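Local coordinates for ribonuclease mar1, putative (PDB 1YZV), which is of unproven function but has the isochorismatase fold, assembles as a tetramer, and may be a hydrolase-like member of that superfamily, at residues 30-35 and 116-121; 41-46 and 78-83; 145-148 and 152-155; 159-164 and 168-173. All coordinates share one frame; numbering follows the deposited sequence.

Interaction 1 (30-35 and 116-121); sequences EKFMGR and WGFETH
The short, weakly bonded helix 30-33 passes the end of strand 110-118 with Phe32 CA 7.8 Å from Phe118 CA, and no hydrogen bond joins the two segments, so the contact rests on side chains. Phe32 and Phe118 carry most of it. Phe32 CB lies 3.3 Å from Phe118 CD2, and the two side chains run antiparallel alongside one another. The ring planes are oblique, tilted by 55° with centroids 5.5 Å apart; Phe118 CB sits over one face of the Phe32 ring. Each CB points at the other segment, and with CG anti to the carbonyl carbon in both residues (chi1 -65° in Phe32, -53° in Phe118) Phe32 CB meets the ring atoms CD2 and CE2 of Phe118. Met33 approaches Phe118 from another direction: its chain, bent at chi2 and chi3, brings SD to 4.2 Å from CE2 of Phe118, a Met-aromatic contact at the ring edge. In this isochorismatase-type alpha/beta fold the segment 116-121 leads from a central parallel strand into helix 120-133. The peptide bond between Phe118 and Glu119 is cis, as in isochorismatase-family relatives, where such a bond lies beside the active site; the same role here is only inferred. Glu119, at the N-cap position of that helix, brings OE2 near the plane of the Phe32 ring, 4.0 Å from CE1. Its other oxygen, OE1, accepts a hydrogen bond from the backbone N of Gln148.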
loop_
_atom_site.group_PDB
_atom_site.type_symbol
_atom_site.label_atom_id
_atom_site.label_comp_id
_atom_site.label_asym_id
_atom_site.label_seq_id
_atom_site.Cartn_x
_atom_site.Cartn_y
_atom_site.Cartn_z
ATOM N N GLU A 30 8.217 -14.636 27.835
ATOM C CA GLU A 30 8.546 -13.721 28.918
ATOM C C GLU A 30 9.627 -12.723 28.555
ATOM O O GLU A 30 9.475 -11.540 28.823
ATOM C CB GLU A 30 8.904 -14.482 30.238
ATOM C CG GLU A 30 7.713 -15.251 30.911
ATOM C CD GLU A 30 6.564 -14.358 31.485
ATOM O OE1 GLU A 30 6.596 -13.111 31.340
ATOM O OE2 GLU A 30 5.573 -14.913 32.027
ATOM N N LYS A 31 10.695 -13.143 27.893
ATOM C CA LYS A 31 11.797 -12.191 27.698
ATOM C C LYS A 31 11.520 -11.107 26.648
ATOM O O LYS A 31 12.145 -10.062 26.668
ATOM C CB LYS A 31 13.126 -12.900 27.424
ATOM C CG LYS A 31 13.708 -13.596 28.706
ATOM C CD LYS A 31 13.692 -12.669 29.953
ATOM C CE LYS A 31 14.724 -13.069 31.017
ATOM N NZ LYS A 31 15.479 -11.857 31.549
ATOM N N PHE A 32 10.522 -11.330 25.806
ATOM C CA PHE A 32 10.087 -10.343 24.825
ATOM C C PHE A 32 9.126 -9.288 25.418
ATOM O O PHE A 32 8.843 -8.271 24.757
ATOM C CB PHE A 32 9.308 -11.036 23.695
ATOM C CG PHE A 32 10.115 -11.980 22.863
ATOM C CD1 PHE A 32 10.919 -11.500 21.822
ATOM C CD2 PHE A 32 9.919 -13.356 22.981
ATOM C CE1 PHE A 32 11.571 -12.389 20.952
ATOM C CE2 PHE A 32 10.573 -14.266 22.129
ATOM C CZ PHE A 32 11.403 -13.782 21.121
ATOM N N MET A 33 8.500 -9.608 26.547
ATOM C CA MET A 33 7.396 -8.785 27.062
ATOM C C MET A 33 7.837 -7.355 27.327
ATOM O O MET A 33 7.089 -6.424 27.033
ATOM C CB MET A 33 6.793 -9.392 28.323
ATOM C CG MET A 33 6.078 -10.735 28.114
ATOM S SD MET A 33 4.706 -10.634 26.892
ATOM C CE MET A 33 3.584 -9.603 27.813
ATOM N N GLY A 34 9.076 -7.184 27.790
ATOM C CA GLY A 34 9.598 -5.879 28.114
ATOM C C GLY A 34 10.367 -5.201 27.005
ATOM O O GLY A 34 11.092 -4.259 27.281
ATOM N N ARG A 35 10.390 -5.804 25.826
ATOM C CA ARG A 35 11.185 -5.372 24.679
ATOM C C ARG A 35 10.284 -5.073 23.450
ATOM O O ARG A 35 10.656 -4.341 22.566
ATOM C CB ARG A 35 12.177 -6.509 24.342
ATOM C CG ARG A 35 12.934 -7.036 25.590
ATOM C CD ARG A 35 13.800 -8.239 25.254
ATOM N NE ARG A 35 14.858 -7.916 24.323
ATOM C CZ ARG A 35 16.118 -7.649 24.666
ATOM N NH1 ARG A 35 16.527 -7.739 25.936
ATOM N NH2 ARG A 35 16.994 -7.346 23.706
ATOM N N TRP A 116 -0.346 -14.768 14.698
ATOM C CA TRP A 116 0.067 -13.550 15.408
ATOM C C TRP A 116 1.197 -13.851 16.395
ATOM O O TRP A 116 1.513 -15.002 16.626
ATOM C CB TRP A 116 -1.135 -12.897 16.146
ATOM C CG TRP A 116 -1.559 -13.596 17.364
ATOM C CD1 TRP A 116 -1.187 -13.259 18.648
ATOM C CD2 TRP A 116 -2.143 -14.913 17.463
ATOM N NE1 TRP A 116 -1.570 -14.231 19.530
ATOM C CE2 TRP A 116 -2.217 -15.226 18.854
ATOM C CE3 TRP A 116 -2.787 -15.766 16.554
ATOM C CZ2 TRP A 116 -2.767 -16.438 19.335
ATOM C CZ3 TRP A 116 -3.344 -16.960 17.039
ATOM C CH2 TRP A 116 -3.329 -17.281 18.422
ATOM N N GLY A 117 1.869 -12.803 16.852
ATOM C CA GLY A 117 2.862 -12.926 17.908
ATOM C C GLY A 117 4.140 -12.169 17.625
ATOM O O GLY A 117 4.102 -11.030 17.075
ATOM N N PHE A 118 5.233 -12.714 18.158
ATOM C CA PHE A 118 6.544 -12.090 18.089
ATOM C C PHE A 118 7.514 -12.945 17.240
ATOM O O PHE A 118 7.420 -14.162 17.231
ATOM C CB PHE A 118 7.194 -11.976 19.446
ATOM C CG PHE A 118 6.357 -11.304 20.526
ATOM C CD1 PHE A 118 5.514 -10.266 20.253
ATOM C CD2 PHE A 118 6.675 -11.575 21.864
ATOM C CE1 PHE A 118 4.829 -9.629 21.303
ATOM C CE2 PHE A 118 5.993 -10.955 22.907
ATOM C CZ PHE A 118 5.040 -10.017 22.618
ATOM N N GLU A 119 8.453 -12.314 16.534
ATOM C CA GLU A 119 8.447 -10.906 16.194
ATOM C C GLU A 119 7.898 -10.842 14.764
ATOM O O GLU A 119 8.094 -11.782 13.980
ATOM C CB GLU A 119 9.868 -10.316 16.236
ATOM C CG GLU A 119 10.420 -10.161 17.636
ATOM C CD GLU A 119 11.687 -9.294 17.708
ATOM O OE1 GLU A 119 11.667 -8.092 17.384
ATOM O OE2 GLU A 119 12.703 -9.828 18.136
ATOM N N THR A 120 7.223 -9.747 14.445
ATOM C CA THR A 120 6.529 -9.562 13.149
ATOM C C THR A 120 7.430 -9.833 11.935
ATOM O O THR A 120 7.036 -10.528 11.018
ATOM C CB THR A 120 5.916 -8.154 13.058
ATOM O OG1 THR A 120 5.206 -7.860 14.275
ATOM C CG2 THR A 120 4.933 -8.042 11.876
ATOM N N HIS A 121 8.672 -9.339 11.983
ATOM C CA HIS A 121 9.593 -9.380 10.867
ATOM C C HIS A 121 10.473 -10.604 10.848
ATOM O O HIS A 121 11.329 -10.760 9.962
ATOM C CB HIS A 121 10.458 -8.115 10.844
ATOM C CG HIS A 121 11.353 -7.965 12.031
ATOM N ND1 HIS A 121 10.867 -7.887 13.316
ATOM C CD2 HIS A 121 12.711 -7.916 12.133
ATOM C CE1 HIS A 121 11.884 -7.869 14.161
ATOM N NE2 HIS A 121 13.009 -7.802 13.468
#

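Interaction 2 (41-46 and 78-83); sequences NCVFVA and ADIRLP
Val43 and Ala46, one turn apart on helix 39-56, face Asp79 and Ile80 of the irregular segment 78-83, and every contact between these two segments is apolar or van der Waals in kind. The backbones come closest at Val43 and Ile80, whose CA atoms are 5.8 Å apart. Among the aliphatic contacts, those of Ile80 reach both helix residues. Its CG1 lies 3.9 Å from Val43 CG1, while CD1 extends to 3.6 Å from Ala46 CB. The second branch, CG2, also reaches that methyl, at 4.0 Å, so Ala46 CB is met by both arms of the isoleucine. With CG1 anti to the carbonyl carbon (chi1 -63°) and CD1 continuing the extended chain (chi2 175°), the longer branch reaches the helix although CB points to one side.

The segment 78-83 belongs to the connection between helix 70-73 and strand 87-91, and the contact therefore lays this irregular stretch along a helix that flanks the parallel sheet of the alpha/beta fold. Ala46 also touches Trp116 of strand 110-118.

A second kind of contact involves the acidic residue at the more exposed end. Val43 CG1 meets the methylene of Asp79, with CB at 3.6 Å, and the same methyl lies 3.7 Å from the backbone O of Asp79. Polar ties come from Asn47, the residue that follows Ala46: its ND2 is hydrogen-bonded to Asp79 O, and its OD1 to the backbone N of Arg81.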
loop_
_atom_site.group_PDB
_atom_site.type_symbol
_atom_site.label_atom_id
_atom_site.label_comp_id
_atom_site.label_asym_id
_atom_site.label_seq_id
_atom_site.Cartn_x
_atom_site.Cartn_y
_atom_site.Cartn_z
ATOM N N ASN A 41 -0.984 -6.020 24.084
ATOM C CA ASN A 41 -2.009 -6.330 23.091
ATOM C C ASN A 41 -1.852 -7.721 22.487
ATOM O O ASN A 41 -2.828 -8.345 22.125
ATOM C CB ASN A 41 -2.021 -5.275 21.959
ATOM C CG ASN A 41 -2.780 -4.012 22.336
ATOM O OD1 ASN A 41 -3.368 -3.924 23.429
ATOM N ND2 ASN A 41 -2.822 -3.026 21.399
ATOM N N CYS A 42 -0.613 -8.204 22.386
ATOM C CA CYS A 42 -0.330 -9.486 21.784
ATOM C C CYS A 42 -0.797 -10.606 22.725
ATOM O O CYS A 42 -1.449 -11.552 22.292
ATOM C CB CYS A 42 1.174 -9.590 21.449
ATOM S SG CYS A 42 1.681 -8.351 20.251
ATOM N N VAL A 43 -0.620 -10.382 24.025
ATOM C CA VAL A 43 -1.225 -11.225 25.040
ATOM C C VAL A 43 -2.760 -11.191 24.976
ATOM O O VAL A 43 -3.390 -12.260 25.012
ATOM C CB VAL A 43 -0.718 -10.848 26.439
ATOM C CG1 VAL A 43 -1.608 -11.450 27.527
ATOM C CG2 VAL A 43 0.715 -11.306 26.574
ATOM N N PHE A 44 -3.343 -9.981 24.928
ATOM C CA PHE A 44 -4.795 -9.785 24.778
ATOM C C PHE A 44 -5.391 -10.540 23.588
ATOM O O PHE A 44 -6.449 -11.193 23.734
ATOM C CB PHE A 44 -5.140 -8.260 24.700
ATOM C CG PHE A 44 -6.598 -7.953 24.404
ATOM C CD1 PHE A 44 -7.526 -7.825 25.406
ATOM C CD2 PHE A 44 -7.025 -7.737 23.111
ATOM C CE1 PHE A 44 -8.838 -7.496 25.102
ATOM C CE2 PHE A 44 -8.302 -7.365 22.823
ATOM C CZ PHE A 44 -9.216 -7.279 23.780
ATOM N N VAL A 45 -4.704 -10.464 22.436
ATOM C CA VAL A 45 -5.122 -11.156 21.230
ATOM C C VAL A 45 -4.996 -12.686 21.405
ATOM O O VAL A 45 -5.878 -13.450 20.969
ATOM C CB VAL A 45 -4.375 -10.655 19.950
ATOM C CG1 VAL A 45 -4.605 -11.565 18.775
ATOM C CG2 VAL A 45 -4.812 -9.264 19.600
ATOM N N ALA A 46 -3.938 -13.134 22.071
ATOM C CA ALA A 46 -3.772 -14.563 22.372
ATOM C C ALA A 46 -4.950 -15.117 23.204
ATOM O O ALA A 46 -5.503 -16.192 22.898
ATOM C CB ALA A 46 -2.438 -14.828 23.071
ATOM N N ALA A 78 2.868 -15.792 31.167
ATOM C CA ALA A 78 1.878 -16.273 32.141
ATOM C C ALA A 78 0.565 -15.507 32.100
ATOM O O ALA A 78 -0.427 -15.977 32.652
ATOM C CB ALA A 78 2.456 -16.199 33.549
ATOM N N ASP A 79 0.532 -14.347 31.441
ATOM C CA ASP A 79 -0.708 -13.595 31.297
ATOM C C ASP A 79 -1.609 -14.227 30.225
ATOM O O ASP A 79 -2.756 -13.857 30.113
ATOM C CB ASP A 79 -0.422 -12.149 30.894
ATOM C CG ASP A 79 0.264 -11.367 31.969
ATOM O OD1 ASP A 79 0.077 -11.709 33.147
ATOM O OD2 ASP A 79 1.021 -10.438 31.602
ATOM N N ILE A 80 -1.086 -15.149 29.426
ATOM C CA ILE A 80 -1.909 -15.867 28.470
ATOM C C ILE A 80 -2.522 -17.078 29.143
ATOM O O ILE A 80 -1.806 -17.878 29.722
ATOM C CB ILE A 80 -1.085 -16.298 27.209
ATOM C CG1 ILE A 80 -0.591 -15.061 26.474
ATOM C CG2 ILE A 80 -1.928 -17.185 26.273
ATOM C CD1 ILE A 80 0.358 -15.352 25.267
ATOM N N ARG A 81 -3.832 -17.242 29.006
ATOM C CA ARG A 81 -4.526 -18.405 29.532
ATOM C C ARG A 81 -4.723 -19.392 28.415
ATOM O O ARG A 81 -5.637 -19.231 27.607
ATOM C CB ARG A 81 -5.890 -18.002 30.122
ATOM C CG ARG A 81 -5.768 -17.044 31.315
ATOM C CD ARG A 81 -7.154 -16.568 31.790
ATOM N NE ARG A 81 -7.052 -15.545 32.841
ATOM C CZ ARG A 81 -6.891 -15.797 34.153
ATOM N NH1 ARG A 81 -6.815 -17.054 34.615
ATOM N NH2 ARG A 81 -6.796 -14.782 35.022
ATOM N N LEU A 82 -3.757 -20.290 28.232
ATOM C CA LEU A 82 -3.807 -21.184 27.103
ATOM C C LEU A 82 -5.008 -22.091 27.254
ATOM O O LEU A 82 -5.319 -22.528 28.372
ATOM C CB LEU A 82 -2.544 -22.047 27.063
ATOM C CG LEU A 82 -1.276 -21.270 26.709
ATOM C CD1 LEU A 82 -0.079 -22.189 26.862
ATOM C CD2 LEU A 82 -1.405 -20.695 25.308
ATOM N N PRO A 83 -5.645 -22.450 26.144
ATOM C CA PRO A 83 -6.662 -23.502 26.278
ATOM C C PRO A 83 -6.050 -24.807 26.781
ATOM O O PRO A 83 -4.861 -25.063 26.500
ATOM C CB PRO A 83 -7.178 -23.691 24.843
ATOM C CG PRO A 83 -6.569 -22.658 24.035
ATOM C CD PRO A 83 -5.448 -22.036 24.754
#

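Interaction 3 (145-148 and 152-155); sequences CGSQ and DHCT
His153, on the first turns of helix 150-161, packs its side chain against Cys145, Gly146 and Ser147 at the end of strand 137-146, where Ser147 CA and His153 CA are 5.2 Å apart. Starting at the backbone, His153 CB is met by Ser147, whose OG lies 3.5 Å away and whose CB is at 3.8 Å. From there CG stands anti to the backbone N (chi1 162°), which sets the imidazole alongside Gly146 and Cys145. ND1 comes next: within the contact it lies 3.8 Å from Gly146 CA, and its hydrogen bond is made beyond the two segments, to Thr120 OG1. At the far end of this path, CE1 approaches Cys145 O to 3.5 Å and Cys145 CB to 4.1 Å. The carbonyl oxygen and the glycine CA approach the imidazole obliquely.

The short connection joins the first strand to the helix of the beta-alpha-beta unit formed by strand 137-146, helix 150-161 and strand 168-171. No hydrogen bond links the two segments directly; several polar atoms bond to residues outside them. Ser147 OG, beside the His153 backbone, is bonded to His121 ND1, and Cys145 O to Asn38 ND2. Asp152 CB lies a loose 4.2 Å from Ser147 CB, while Asp152 OD1 is hydrogen-bonded to Thr172 OG1 of the second subunit, placing this corner of the fold at a subunit interface.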
loop_
_atom_site.group_PDB
_atom_site.type_symbol
_atom_site.label_atom_id
_atom_site.label_comp_id
_atom_site.label_asym_id
_atom_site.label_seq_id
_atom_site.Cartn_x
_atom_site.Cartn_y
_atom_site.Cartn_z
ATOM N N CYS A 145 0.459 -8.664 16.822
ATOM C CA CYS A 145 1.856 -8.744 16.348
ATOM C C CYS A 145 2.700 -7.587 16.834
ATOM O O CYS A 145 2.211 -6.466 17.002
ATOM C CB CYS A 145 1.924 -8.803 14.801
ATOM S SG CYS A 145 1.238 -10.255 14.089
ATOM N N GLY A 146 3.990 -7.863 17.038
ATOM C CA GLY A 146 4.907 -6.847 17.455
ATOM C C GLY A 146 6.339 -7.214 17.204
ATOM O O GLY A 146 6.671 -8.433 17.113
ATOM N N SER A 147 7.186 -6.176 17.168
ATOM C CA SER A 147 8.638 -6.346 17.050
ATOM C C SER A 147 9.318 -5.465 18.080
ATOM O O SER A 147 8.681 -4.580 18.673
ATOM C CB SER A 147 9.169 -5.963 15.647
ATOM O OG SER A 147 8.593 -6.739 14.622
ATOM N N GLN A 148 10.624 -5.658 18.268
ATOM C CA GLN A 148 11.340 -4.784 19.212
ATOM C C GLN A 148 11.458 -3.349 18.670
ATOM O O GLN A 148 11.514 -2.382 19.438
ATOM C CB GLN A 148 12.702 -5.382 19.587
ATOM C CG GLN A 148 12.558 -6.660 20.435
ATOM C CD GLN A 148 13.874 -7.260 20.862
ATOM O OE1 GLN A 148 14.271 -8.315 20.363
ATOM N NE2 GLN A 148 14.663 -6.463 21.542
ATOM N N ASP A 152 10.838 -2.200 12.058
ATOM C CA ASP A 152 10.896 -3.604 11.673
ATOM C C ASP A 152 9.486 -4.200 11.521
ATOM O O ASP A 152 9.188 -4.905 10.573
ATOM C CB ASP A 152 11.712 -4.444 12.670
ATOM C CG ASP A 152 13.230 -4.176 12.562
ATOM O OD1 ASP A 152 13.754 -3.833 11.451
ATOM O OD2 ASP A 152 13.872 -4.123 13.628
ATOM N N HIS A 153 8.615 -3.872 12.457
ATOM C CA HIS A 153 7.247 -4.396 12.439
ATOM C C HIS A 153 6.486 -3.842 11.249
ATOM O O HIS A 153 5.869 -4.614 10.510
ATOM C CB HIS A 153 6.578 -3.996 13.780
ATOM C CG HIS A 153 5.099 -4.067 13.762
ATOM N ND1 HIS A 153 4.421 -5.241 14.030
ATOM C CD2 HIS A 153 4.168 -3.163 13.387
ATOM C CE1 HIS A 153 3.125 -5.004 13.960
ATOM N NE2 HIS A 153 2.944 -3.759 13.558
ATOM N N CYS A 154 6.456 -2.508 11.101
ATOM C CA CYS A 154 5.657 -1.869 10.035
ATOM C C CYS A 154 6.019 -2.332 8.645
ATOM O O CYS A 154 5.160 -2.592 7.820
ATOM C CB CYS A 154 5.786 -0.360 10.112
ATOM S SG CYS A 154 4.867 0.255 11.583
ATOM N N THR A 155 7.311 -2.374 8.377
ATOM C CA THR A 155 7.825 -2.797 7.062
ATOM C C THR A 155 7.458 -4.230 6.725
ATOM O O THR A 155 6.951 -4.494 5.610
ATOM C CB THR A 155 9.334 -2.619 6.987
ATOM O OG1 THR A 155 9.635 -1.250 7.231
ATOM C CG2 THR A 155 9.898 -3.006 5.600
#

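Interaction 4 (159-164 and 168-173); sequences LMQSWS and CYISTS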
loop_
_atom_site.group_PDB
_atom_site.type_symbol
_atom_site.label_atom_id
_atom_site.label_comp_id
_atom_site.label_asym_id
_atom_site.label_seq_id
_atom_site.Cartn_x
_atom_site.Cartn_y
_atom_site.Cartn_z
ATOM N N LEU A 159 5.013 -5.726 3.888
ATOM C CA LEU A 159 5.451 -6.813 2.996
ATOM C C LEU A 159 4.349 -7.891 2.856
ATOM O O LEU A 159 3.912 -8.225 1.742
ATOM C CB LEU A 159 6.752 -7.413 3.516
ATOM C CG LEU A 159 7.388 -8.595 2.771
ATOM C CD1 LEU A 159 7.313 -8.391 1.269
ATOM C CD2 LEU A 159 8.839 -8.662 3.274
ATOM N N MET A 160 3.810 -8.323 3.991
ATOM C CA MET A 160 2.741 -9.288 4.011
ATOM C C MET A 160 1.450 -8.806 3.351
ATOM O O MET A 160 0.816 -9.589 2.657
ATOM C CB MET A 160 2.484 -9.774 5.415
ATOM C CG MET A 160 3.633 -10.547 5.924
ATOM S SD MET A 160 3.441 -11.359 7.505
ATOM C CE MET A 160 3.607 -10.005 8.627
ATOM N N GLN A 161 1.156 -7.502 3.420
ATOM C CA GLN A 161 0.011 -6.940 2.716
ATOM C C GLN A 161 0.180 -7.033 1.190
ATOM O O GLN A 161 -0.802 -7.161 0.453
ATOM C CB GLN A 161 -0.241 -5.503 3.162
ATOM C CG GLN A 161 -0.761 -5.420 4.626
ATOM C CD GLN A 161 -0.977 -3.993 5.080
ATOM O OE1 GLN A 161 -0.066 -3.182 4.947
ATOM N NE2 GLN A 161 -2.141 -3.698 5.724
ATOM N N SER A 162 1.408 -7.010 0.699
ATOM C CA SER A 162 1.612 -7.276 -0.727
ATOM C C SER A 162 1.409 -8.770 -1.168
ATOM O O SER A 162 1.339 -9.046 -2.363
ATOM C CB SER A 162 2.998 -6.853 -1.128
ATOM O OG SER A 162 3.858 -7.865 -0.648
ATOM N N TRP A 163 1.186 -9.709 -0.247
ATOM C CA TRP A 163 0.973 -11.120 -0.637
ATOM C C TRP A 163 -0.516 -11.621 -0.704
ATOM O O TRP A 163 -0.801 -12.863 -0.767
ATOM C CB TRP A 163 1.722 -12.026 0.308
ATOM C CG TRP A 163 3.159 -11.770 0.474
ATOM C CD1 TRP A 163 4.010 -11.242 -0.435
ATOM C CD2 TRP A 163 3.975 -12.349 1.489
ATOM N NE1 TRP A 163 5.291 -11.270 0.044
ATOM C CE2 TRP A 163 5.313 -12.067 1.158
ATOM C CE3 TRP A 163 3.702 -13.079 2.654
ATOM C CZ2 TRP A 163 6.354 -12.370 2.009
ATOM C CZ3 TRP A 163 4.771 -13.439 3.468
ATOM C CH2 TRP A 163 6.074 -13.127 3.105
ATOM N N SER A 164 -1.446 -10.672 -0.626
ATOM C CA SER A 164 -2.922 -10.962 -0.695
ATOM C C SER A 164 -3.310 -11.882 -1.879
ATOM O O SER A 164 -4.176 -12.768 -1.784
ATOM C CB SER A 164 -3.683 -9.598 -0.763
ATOM O OG SER A 164 -5.054 -9.719 -0.396
ATOM N N CYS A 168 -2.296 -14.701 1.645
ATOM C CA CYS A 168 -1.919 -14.143 2.919
ATOM C C CYS A 168 -2.445 -12.721 2.948
ATOM O O CYS A 168 -2.143 -11.942 2.059
ATOM C CB CYS A 168 -0.411 -14.089 3.057
ATOM S SG CYS A 168 0.179 -13.168 4.490
ATOM N N TYR A 169 -3.279 -12.405 3.927
ATOM C CA TYR A 169 -3.610 -11.006 4.185
ATOM C C TYR A 169 -3.601 -10.602 5.648
ATOM O O TYR A 169 -3.437 -11.433 6.564
ATOM C CB TYR A 169 -4.948 -10.692 3.604
ATOM C CG TYR A 169 -6.057 -11.404 4.283
ATOM C CD1 TYR A 169 -6.500 -12.628 3.792
ATOM C CD2 TYR A 169 -6.895 -10.718 5.214
ATOM C CE1 TYR A 169 -7.583 -13.263 4.374
ATOM C CE2 TYR A 169 -7.980 -11.339 5.802
ATOM C CZ TYR A 169 -8.287 -12.656 5.431
ATOM O OH TYR A 169 -9.435 -13.286 5.935
ATOM N N ILE A 170 -3.664 -9.300 5.856
ATOM C CA ILE A 170 -3.514 -8.754 7.198
ATOM C C ILE A 170 -4.853 -8.209 7.631
ATOM O O ILE A 170 -5.478 -7.374 6.915
ATOM C CB ILE A 170 -2.488 -7.597 7.229
ATOM C CG1 ILE A 170 -1.186 -8.045 6.596
ATOM C CG2 ILE A 170 -2.343 -7.056 8.648
ATOM C CD1 ILE A 170 -0.527 -8.977 7.333
ATOM N N SER A 171 -5.246 -8.611 8.825
ATOM C CA SER A 171 -6.527 -8.199 9.406
ATOM C C SER A 171 -6.325 -7.911 10.893
ATOM O O SER A 171 -5.192 -7.664 11.340
ATOM C CB SER A 171 -7.592 -9.289 9.141
ATOM O OG SER A 171 -8.909 -8.828 9.389
ATOM N N THR A 172 -7.425 -7.691 11.604
ATOM C CA THR A 172 -7.374 -7.493 13.072
ATOM C C THR A 172 -8.197 -8.577 13.741
ATOM O O THR A 172 -9.135 -9.083 13.152
ATOM C CB THR A 172 -7.881 -6.094 13.498
ATOM O OG1 THR A 172 -9.206 -5.905 13.014
ATOM C CG2 THR A 172 -6.975 -4.998 12.964
ATOM N N SER A 173 -7.946 -8.820 15.034
ATOM C CA SER A 173 -8.641 -9.896 15.762
ATOM C C SER A 173 -10.171 -9.771 15.733
ATOM O O SER A 173 -10.898 -10.767 15.522
ATOM C CB SER A 173 -8.091 -10.002 17.204
ATOM O OG SER A 173 -8.330 -8.799 17.985
HETATM O O HOH W 1 -4.727 -5.074 5.735
#
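Ile170 and Cys168 of strand 168-171 pack against Met160, Gln161 and Trp163 of segment 159-164. The Gln161 side chain lies roughly perpendicular to that of Ile170, with Gln161 CG 3.3 Å from Ile170 CG1, and Ile170 CD1 reaches Met160 CB at 3.7 Å. Cys168 SG, anti to its backbone N (chi1 171°), approaches the edge of the Trp163 six-membered ring near its plane, 4.0 Å from CE3, a sulfur-aromatic contact. One weak backbone hydrogen bond closes the connection, Cys168 N to Trp163 O at 3.4 Å, and Ser164 CA makes a CA-H...O contact with Cys168 O at 3.0 Å. A water accepts from Gln161 NE2 and donates to Ile170 O.

Further out, the type I turn from Gln161 to Ser164 includes Trp163, on which Leu125 and Leu132 of helix 120-133 pack. This completes the beta-alpha-beta crossover to one of the sheet's two outermost strands. Gln161 NE2 is also bonded to Gln158 OE1 of the third subunit, and Arg11 of the second subunit makes a cation-pi contact with Trp163. With a single weak direct hydrogen bond, the contact probably depends mainly on apolar and sulfur-aromatic packing, supplemented by the CA-H...O contact and the water bridge.

How the interactions relate
From the N terminus, interaction 1 closes the longest loop, bringing helix 30-33 to the end of strand 110-118, and interaction 2 is nested within it, tying helix 39-56 to the connection before strand 87-91. Met33 packs on Val43, and Phe118 on Cys42, where the two meet. Interactions 3 and 4 follow in series, each closing a short loop at one end of helix 150-161: the first joins it to strand 137-146, the second to strand 168-171. No loops cross. Interactions 1 and 3 are joined through neighbouring strands and by hydrogen bonds between their segments, whereas interactions 2 and 4 lie on opposite sides of the chain's centre.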